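Local coordinates for protein beta-n-acetylhexosaminidase (Streptococcus pneumoniae, PDB 4AZI) that is a family 20 glycoside hydrolase, an exo-beta-D-N-acetylglucosaminidase that probably removes terminal beta-linked N-acetylglucosamine from glycans, at residues A[49-61]-A[67-79]. The protein carries 2 engineered substitutions. Sequence-based numbering, arbitrary orientation. Where two conformers were deposited one is given.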
ATOM      1  N   ASP A  49      10.302  -4.218   6.099  1.00 10.87           N
ATOM      2  CA  ASP A  49      11.596  -4.867   6.370  1.00 11.12           C
ATOM      3  C   ASP A  49      12.745  -3.924   5.996  1.00 11.18           C
ATOM      4  O   ASP A  49      13.354  -3.314   6.866  1.00 10.51           O
ATOM      5  CB  ASP A  49      11.720  -6.235   5.672  1.00 11.38           C
ATOM      6  CG  ASP A  49      10.710  -7.255   6.192  1.00 11.87           C
ATOM      7  OD1 ASP A  49       9.775  -6.865   6.926  1.00 12.04           O
ATOM      8  OD2 ASP A  49      10.860  -8.454   5.880  1.00 12.43           O
ATOM      9  N   GLY A  50      13.038  -3.808   4.704  1.00 11.50           N
ATOM     10  CA  GLY A  50      13.946  -2.764   4.243  1.00 11.90           C
ATOM     11  C   GLY A  50      13.251  -1.412   4.257  1.00 12.36           C
ATOM     12  O   GLY A  50      12.012  -1.331   4.263  1.00 12.43           O
ATOM     13  N   LEU A  51      14.045  -0.348   4.266  0.50 12.46           N
ATOM     14  CA  LEU A  51      13.517   1.008   4.165  0.50 12.47           C
ATOM     15  C   LEU A  51      14.166   1.695   2.972  0.50 12.61           C
ATOM     16  O   LEU A  51      15.301   2.168   3.058  0.50 12.80           O
ATOM     17  CB  LEU A  51      13.772   1.783   5.458  0.50 12.39           C
ATOM     18  CG  LEU A  51      13.300   3.236   5.471  0.50 12.39           C
ATOM     19  CD1 LEU A  51      13.990   3.991   4.356  0.50 12.33           C
ATOM     20  CD2 LEU A  51      11.787   3.343   5.335  0.50 12.22           C
ATOM     21  N   ARG A  52      13.427   1.742   1.865  1.00 12.59           N
ATOM     22  CA  ARG A  52      13.966   2.119   0.562  1.00 12.67           C
ATOM     23  C   ARG A  52      13.486   3.484   0.073  1.00 12.89           C
ATOM     24  O   ARG A  52      13.166   3.666  -1.110  1.00 13.29           O
ATOM     25  CB  ARG A  52      13.674   1.012  -0.462  1.00 12.73           C
ATOM     26  CG  ARG A  52      14.129  -0.367   0.008  1.00 12.65           C
ATOM     27  CD  ARG A  52      14.224  -1.374  -1.128  1.00 12.66           C
ATOM     28  NE  ARG A  52      14.744  -2.654  -0.642  1.00 12.31           N
ATOM     29  CZ  ARG A  52      16.039  -2.949  -0.534  1.00 12.04           C
ATOM     30  NH1 ARG A  52      16.957  -2.067  -0.896  1.00 12.04           N
ATOM     31  NH2 ARG A  52      16.415  -4.134  -0.070  1.00 11.93           N
ATOM     32  N   PHE A  53      13.442   4.438   0.996  1.00 12.87           N
ATOM     33  CA  PHE A  53      13.120   5.825   0.672  1.00 12.61           C
ATOM     34  C   PHE A  53      13.829   6.767   1.627  1.00 12.65           C
ATOM     35  O   PHE A  53      13.644   6.697   2.845  1.00 13.14           O
ATOM     36  CB  PHE A  53      11.605   6.058   0.706  1.00 12.08           C
ATOM     37  CG  PHE A  53      11.186   7.471   0.387  1.00 11.56           C
ATOM     38  CD1 PHE A  53      11.840   8.216  -0.594  1.00 11.32           C
ATOM     39  CD2 PHE A  53      10.108   8.047   1.049  1.00 11.29           C
ATOM     40  CE1 PHE A  53      11.436   9.513  -0.893  1.00 11.06           C
ATOM     41  CE2 PHE A  53       9.695   9.342   0.752  1.00 11.31           C
ATOM     42  CZ  PHE A  53      10.362  10.076  -0.221  1.00 11.26           C
ATOM     43  N   LEU A  54      14.639   7.652   1.056  1.00 12.93           N
ATOM     44  CA  LEU A  54      15.287   8.717   1.813  1.00 12.93           C
ATOM     45  C   LEU A  54      14.873  10.082   1.289  1.00 12.96           C
ATOM     46  O   LEU A  54      14.924  10.340   0.080  1.00 12.87           O
ATOM     47  CB  LEU A  54      16.809   8.594   1.748  1.00 12.97           C
ATOM     48  CG  LEU A  54      17.453   7.279   2.181  1.00 12.87           C
ATOM     49  CD1 LEU A  54      18.901   7.241   1.704  1.00 12.91           C
ATOM     50  CD2 LEU A  54      17.358   7.121   3.691  1.00 12.77           C
ATOM     51  N   LEU A  55      14.459  10.942   2.214  1.00 12.50           N
ATOM     52  CA  LEU A  55      14.202  12.341   1.925  1.00 13.02           C
ATOM     53  C   LEU A  55      15.528  13.084   1.803  1.00 13.21           C
ATOM     54  O   LEU A  55      16.551  12.621   2.309  1.00 12.89           O
ATOM     55  CB  LEU A  55      13.386  12.976   3.058  1.00 12.61           C
ATOM     56  CG  LEU A  55      12.145  12.258   3.593  1.00 12.82           C
ATOM     57  CD1 LEU A  55      11.732  12.834   4.940  1.00 12.25           C
ATOM     58  CD2 LEU A  55      11.006  12.325   2.586  1.00 12.35           C
ATOM     59  N   ASP A  56      15.495  14.252   1.167  1.00 13.64           N
ATOM     60  CA  ASP A  56      16.674  15.105   1.064  1.00 14.16           C
ATOM     61  C   ASP A  56      17.214  15.512   2.430  1.00 14.45           C
ATOM     62  O   ASP A  56      18.426  15.480   2.638  1.00 14.18           O
ATOM     63  CB  ASP A  56      16.384  16.336   0.207  1.00 14.35           C
ATOM     64  CG  ASP A  56      16.108  15.980  -1.240  1.00 14.80           C
ATOM     65  OD1 ASP A  56      16.673  14.979  -1.728  1.00 14.94           O
ATOM     66  OD2 ASP A  56      15.326  16.702  -1.890  1.00 15.32           O
ATOM     67  N   ASP A  57      16.315  15.887   3.345  1.00 14.63           N
ATOM     68  CA  ASP A  57      16.676  16.145   4.737  1.00 15.42           C
ATOM     69  C   ASP A  57      16.109  15.085   5.679  1.00 15.47           C
ATOM     70  O   ASP A  57      14.891  14.978   5.856  1.00 15.39           O
ATOM     71  CB  ASP A  57      16.202  17.530   5.217  1.00 15.75           C
ATOM     72  CG  ASP A  57      16.522  17.764   6.688  1.00 16.13           C
ATOM     73  OD1 ASP A  57      17.566  17.268   7.151  1.00 16.25           O
ATOM     74  OD2 ASP A  57      15.741  18.431   7.393  1.00 17.16           O
ATOM     75  N   MET A  58      17.009  14.343   6.312  1.00 15.53           N
ATOM     76  CA  MET A  58      16.636  13.246   7.197  1.00 15.62           C
ATOM     77  C   MET A  58      16.985  13.547   8.651  1.00 15.28           C
ATOM     78  O   MET A  58      17.168  12.629   9.450  1.00 15.62           O
ATOM     79  CB  MET A  58      17.305  11.940   6.735  1.00 15.39           C
ATOM     80  CG  MET A  58      16.722  11.357   5.461  1.00 15.75           C
ATOM     81  SD  MET A  58      14.993  10.860   5.624  1.00 16.64           S
ATOM     82  CE  MET A  58      15.115   9.327   6.531  1.00 15.55           C
ATOM     83  N   THR A  59      17.076  14.833   8.985  1.00 14.86           N
ATOM     84  CA  THR A  59      17.363  15.267  10.351  1.00 14.76           C
ATOM     85  C   THR A  59      16.201  14.874  11.257  1.00 14.65           C
ATOM     86  O   THR A  59      15.043  15.132  10.935  1.00 14.50           O
ATOM     87  CB  THR A  59      17.582  16.799  10.429  1.00 14.51           C
ATOM     88  OG1 THR A  59      18.663  17.178   9.571  1.00 14.47           O
ATOM     89  CG2 THR A  59      17.889  17.241  11.853  1.00 14.35           C
ATOM     90  N   ILE A  60      16.526  14.257  12.390  1.00 15.06           N
ATOM     91  CA  ILE A  60      15.521  13.808  13.349  1.00 15.23           C
ATOM     92  C   ILE A  60      15.785  14.417  14.718  1.00 15.63           C
ATOM     93  O   ILE A  60      16.918  14.408  15.203  1.00 15.88           O
ATOM     94  CB  ILE A  60      15.491  12.254  13.462  1.00 14.81           C
ATOM     95  CG1 ILE A  60      15.070  11.591  12.140  1.00 14.75           C
ATOM     96  CG2 ILE A  60      14.603  11.795  14.612  1.00 15.11           C
ATOM     97  CD1 ILE A  60      13.713  12.002  11.609  1.00 14.64           C
ATOM     98  N   THR A  61      14.733  14.945  15.335  1.00 16.21           N
ATOM     99  CA  THR A  61      14.803  15.391  16.718  1.00 16.80           C
ATOM    100  C   THR A  61      13.893  14.531  17.588  1.00 16.68           C
ATOM    101  O   THR A  61      12.700  14.445  17.343  1.00 16.47           O
ATOM    102  CB  THR A  61      14.401  16.867  16.847  1.00 17.45           C
ATOM    103  OG1 THR A  61      15.177  17.629  15.930  1.00 17.78           O
ATOM    104  CG2 THR A  61      14.662  17.384  18.258  1.00 17.67           C
ATOM    105  N   TYR A  67      19.553  13.996  15.615  1.00 17.23           N
ATOM    106  CA  TYR A  67      20.350  13.082  14.820  1.00 16.91           C
ATOM    107  C   TYR A  67      20.461  13.747  13.461  1.00 17.00           C
ATOM    108  O   TYR A  67      19.446  14.026  12.808  1.00 16.96           O
ATOM    109  CB  TYR A  67      19.674  11.702  14.718  1.00 16.66           C
ATOM    110  CG  TYR A  67      19.216  11.124  16.057  1.00 16.56           C
ATOM    111  CD1 TYR A  67      18.072  11.610  16.686  1.00 16.89           C
ATOM    112  CD2 TYR A  67      19.931  10.108  16.692  1.00 16.58           C
ATOM    113  CE1 TYR A  67      17.647  11.106  17.906  1.00 16.88           C
ATOM    114  CE2 TYR A  67      19.509   9.585  17.917  1.00 16.95           C
ATOM    115  CZ  TYR A  67      18.367  10.096  18.516  1.00 17.14           C
ATOM    116  OH  TYR A  67      17.915   9.609  19.726  1.00 17.92           O
ATOM    117  N   ALA A  68      21.697  14.041  13.068  1.00 16.86           N
ATOM    118  CA  ALA A  68      21.992  14.792  11.843  1.00 17.07           C
ATOM    119  C   ALA A  68      21.583  14.026  10.590  1.00 17.07           C
ATOM    120  O   ALA A  68      21.636  12.793  10.568  1.00 17.52           O
ATOM    121  CB  ALA A  68      23.467  15.149  11.792  1.00 16.95           C
ATOM    122  N   SER A  69      21.190  14.759   9.552  1.00 16.92           N
ATOM    123  CA  SER A  69      20.709  14.155   8.304  1.00 17.02           C
ATOM    124  C   SER A  69      21.639  13.102   7.695  1.00 17.10           C
ATOM    125  O   SER A  69      21.174  12.031   7.331  1.00 16.63           O
ATOM    126  CB  SER A  69      20.362  15.221   7.259  1.00 16.82           C
ATOM    127  OG  SER A  69      19.884  14.622   6.058  1.00 16.54           O
ATOM    128  N   ASP A  70      22.934  13.406   7.583  1.00 17.83           N
ATOM    129  CA  ASP A  70      23.904  12.474   6.984  1.00 18.49           C
ATOM    130  C   ASP A  70      24.022  11.168   7.762  1.00 17.90           C
ATOM    131  O   ASP A  70      24.179  10.104   7.173  1.00 17.94           O
ATOM    132  CB  ASP A  70      25.303  13.097   6.882  1.00 19.20           C
ATOM    133  CG  ASP A  70      25.401  14.171   5.819  1.00 20.15           C
ATOM    134  OD1 ASP A  70      24.571  14.207   4.881  1.00 20.51           O
ATOM    135  OD2 ASP A  70      26.338  14.991   5.935  1.00 21.00           O
ATOM    136  N   ASP A  71      23.975  11.265   9.088  1.00 17.86           N
ATOM    137  CA  ASP A  71      24.107  10.098   9.955  1.00 17.73           C
ATOM    138  C   ASP A  71      22.884   9.199   9.881  1.00 17.37           C
ATOM    139  O   ASP A  71      23.000   7.970   9.944  1.00 17.04           O
ATOM    140  CB  ASP A  71      24.340  10.530  11.396  1.00 17.97           C
ATOM    141  CG  ASP A  71      25.663  11.243  11.579  1.00 18.50           C
ATOM    142  OD1 ASP A  71      26.533  11.136  10.687  1.00 18.62           O
ATOM    143  OD2 ASP A  71      25.827  11.905  12.616  1.00 18.17           O
ATOM    144  N   VAL A  72      21.715   9.819   9.743  1.00 16.85           N
ATOM    145  CA  VAL A  72      20.463   9.077   9.607  1.00 16.44           C
ATOM    146  C   VAL A  72      20.452   8.336   8.270  1.00 16.33           C
ATOM    147  O   VAL A  72      20.170   7.133   8.218  1.00 16.15           O
ATOM    148  CB  VAL A  72      19.242  10.003   9.763  1.00 16.27           C
ATOM    149  CG1 VAL A  72      17.963   9.302   9.335  1.00 15.80           C
ATOM    150  CG2 VAL A  72      19.132  10.489  11.207  1.00 15.92           C
ATOM    151  N   LYS A  73      20.788   9.051   7.199  1.00 16.20           N
ATOM    152  CA  LYS A  73      20.893   8.446   5.870  1.00 16.21           C
ATOM    153  C   LYS A  73      21.857   7.257   5.845  1.00 16.29           C
ATOM    154  O   LYS A  73      21.536   6.211   5.286  1.00 16.04           O
ATOM    155  CB  LYS A  73      21.315   9.477   4.830  1.00 16.18           C
ATOM    156  CG  LYS A  73      20.266  10.534   4.535  1.00 16.04           C
ATOM    157  CD  LYS A  73      20.794  11.568   3.553  1.00 15.87           C
ATOM    158  CE  LYS A  73      19.652  12.428   3.059  1.00 15.49           C
ATOM    159  NZ  LYS A  73      20.073  13.490   2.111  1.00 15.69           N
ATOM    160  N   LYS A  74      23.033   7.432   6.454  1.00 16.34           N
ATOM    161  CA  LYS A  74      24.039   6.372   6.530  1.00 16.29           C
ATOM    162  C   LYS A  74      23.531   5.165   7.326  1.00 15.44           C
ATOM    163  O   LYS A  74      23.694   4.021   6.901  1.00 15.13           O
ATOM    164  CB  LYS A  74      25.345   6.916   7.118  1.00 16.93           C
ATOM    165  CG  LYS A  74      26.501   5.932   7.084  1.00 18.39           C
ATOM    166  CD  LYS A  74      27.849   6.635   7.202  1.00 19.13           C
ATOM    167  CE  LYS A  74      28.966   5.638   7.478  1.00 19.64           C
ATOM    168  NZ  LYS A  74      28.831   5.003   8.819  1.00 20.16           N
ATOM    169  N   ALA A  75      22.903   5.435   8.467  1.00 14.90           N
ATOM    170  CA  ALA A  75      22.352   4.392   9.319  1.00 14.45           C
ATOM    171  C   ALA A  75      21.273   3.563   8.607  1.00 14.35           C
ATOM    172  O   ALA A  75      21.306   2.330   8.649  1.00 14.53           O
ATOM    173  CB  ALA A  75      21.801   5.003  10.599  1.00 14.60           C
ATOM    174  N   ILE A  76      20.327   4.251   7.963  1.00 13.54           N
ATOM    175  CA  ILE A  76      19.235   3.614   7.225  1.00 13.14           C
ATOM    176  C   ILE A  76      19.756   2.779   6.050  1.00 13.27           C
ATOM    177  O   ILE A  76      19.330   1.642   5.857  1.00 12.88           O
ATOM    178  CB  ILE A  76      18.199   4.650   6.737  1.00 12.84           C
ATOM    179  CG1 ILE A  76      17.424   5.214   7.933  1.00 12.60           C
ATOM    180  CG2 ILE A  76      17.249   4.022   5.720  1.00 12.70           C
ATOM    181  CD1 ILE A  76      16.502   6.363   7.579  1.00 12.75           C
ATOM    182  N   ILE A  77      20.676   3.343   5.273  1.00 13.61           N
ATOM    183  CA  ILE A  77      21.306   2.583   4.198  1.00 14.32           C
ATOM    184  C   ILE A  77      21.914   1.288   4.761  1.00 14.75           C
ATOM    185  O   ILE A  77      21.667   0.202   4.230  1.00 14.90           O
ATOM    186  CB  ILE A  77      22.316   3.429   3.390  1.00 14.38           C
ATOM    187  CG1 ILE A  77      21.559   4.493   2.584  1.00 14.89           C
ATOM    188  CG2 ILE A  77      23.121   2.545   2.446  1.00 14.42           C
ATOM    189  CD1 ILE A  77      22.409   5.629   2.045  1.00 15.58           C
ATOM    190  N   GLU A  78      22.664   1.406   5.855  1.00 15.34           N
ATOM    191  CA  GLU A  78      23.213   0.231   6.547  1.00 16.07           C
ATOM    192  C   GLU A  78      22.159  -0.766   7.034  1.00 15.60           C
ATOM    193  O   GLU A  78      22.321  -1.970   6.861  1.00 15.00           O
ATOM    194  CB  GLU A  78      24.137   0.653   7.689  1.00 17.34           C
ATOM    195  CG  GLU A  78      25.549   0.966   7.211  1.00 19.30           C
ATOM    196  CD  GLU A  78      26.256   2.008   8.059  1.00 20.97           C
ATOM    197  OE1 GLU A  78      25.744   2.363   9.148  1.00 21.94           O
ATOM    198  OE2 GLU A  78      27.321   2.489   7.619  1.00 22.25           O
ATOM    199  N   GLY A  79      21.088  -0.272   7.653  1.00 15.43           N
ATOM    200  CA  GLY A  79      19.973  -1.144   8.047  1.00 15.12           C
ATOM    201  C   GLY A  79      19.362  -1.874   6.850  1.00 15.01           C
ATOM    202  O   GLY A  79      19.070  -3.075   6.907  1.00 14.73           O
TER
HETATM  203  O   HOH W   1      18.149  12.183   0.333  1.00 22.99           O
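The ring of Tyr67 meets Ile60 at its edge: Ile60 O lies in the ring plane, 3.4 Å from Tyr67 CD1, and Ile60 CG2 also approaches CD1. The same two residues form an antiparallel hydrogen-bonded pair, with Tyr67 N bound to Ile60 O at 2.7 Å and Ile60 N to Tyr67 O. Their side chains share one face of the hairpin, where both reach Phe158, the tyrosine ring edge-to-face.

In the first turn of the helix, Ser69 suits its place by being short and polar. Its OG, turned away from Ser69 N (chi1 -179°), accepts a nearly straight bond from Met58 N at 2.9 Å. Asp57 OD1 folds the neighbouring loop into an Asx turn, taking both N and OG1 of Thr59.

Met58, unbranched and flexible enough to bend at chi2 and chi3, crosses Val72 and Ile76 at about a right angle: CB lies against Val72 CG1, and CE presses tightly on Ile76 CD1 at 3.4 Å. The extended chain of Lys73 crosses Met58 obliquely, CG near Met58 CG; its apolar stem suits this contact, and its length carries NZ to Asp56 O (2.6 Å), above the carbonyl plane. A water links NZ to Leu55 O. Farther along, branched Ile76 offers CG2 to Leu51 CD1 (3.5 Å) and Leu54 CD2, while the Leu54 side chain crosses Ile77 at about a right angle, CD1 near Ile77 CD1.

This is a long beta-to-alpha connection of the family 20 TIM barrel, leaving strand 41-45 and passing through a small beta hairpin into helix 69-83.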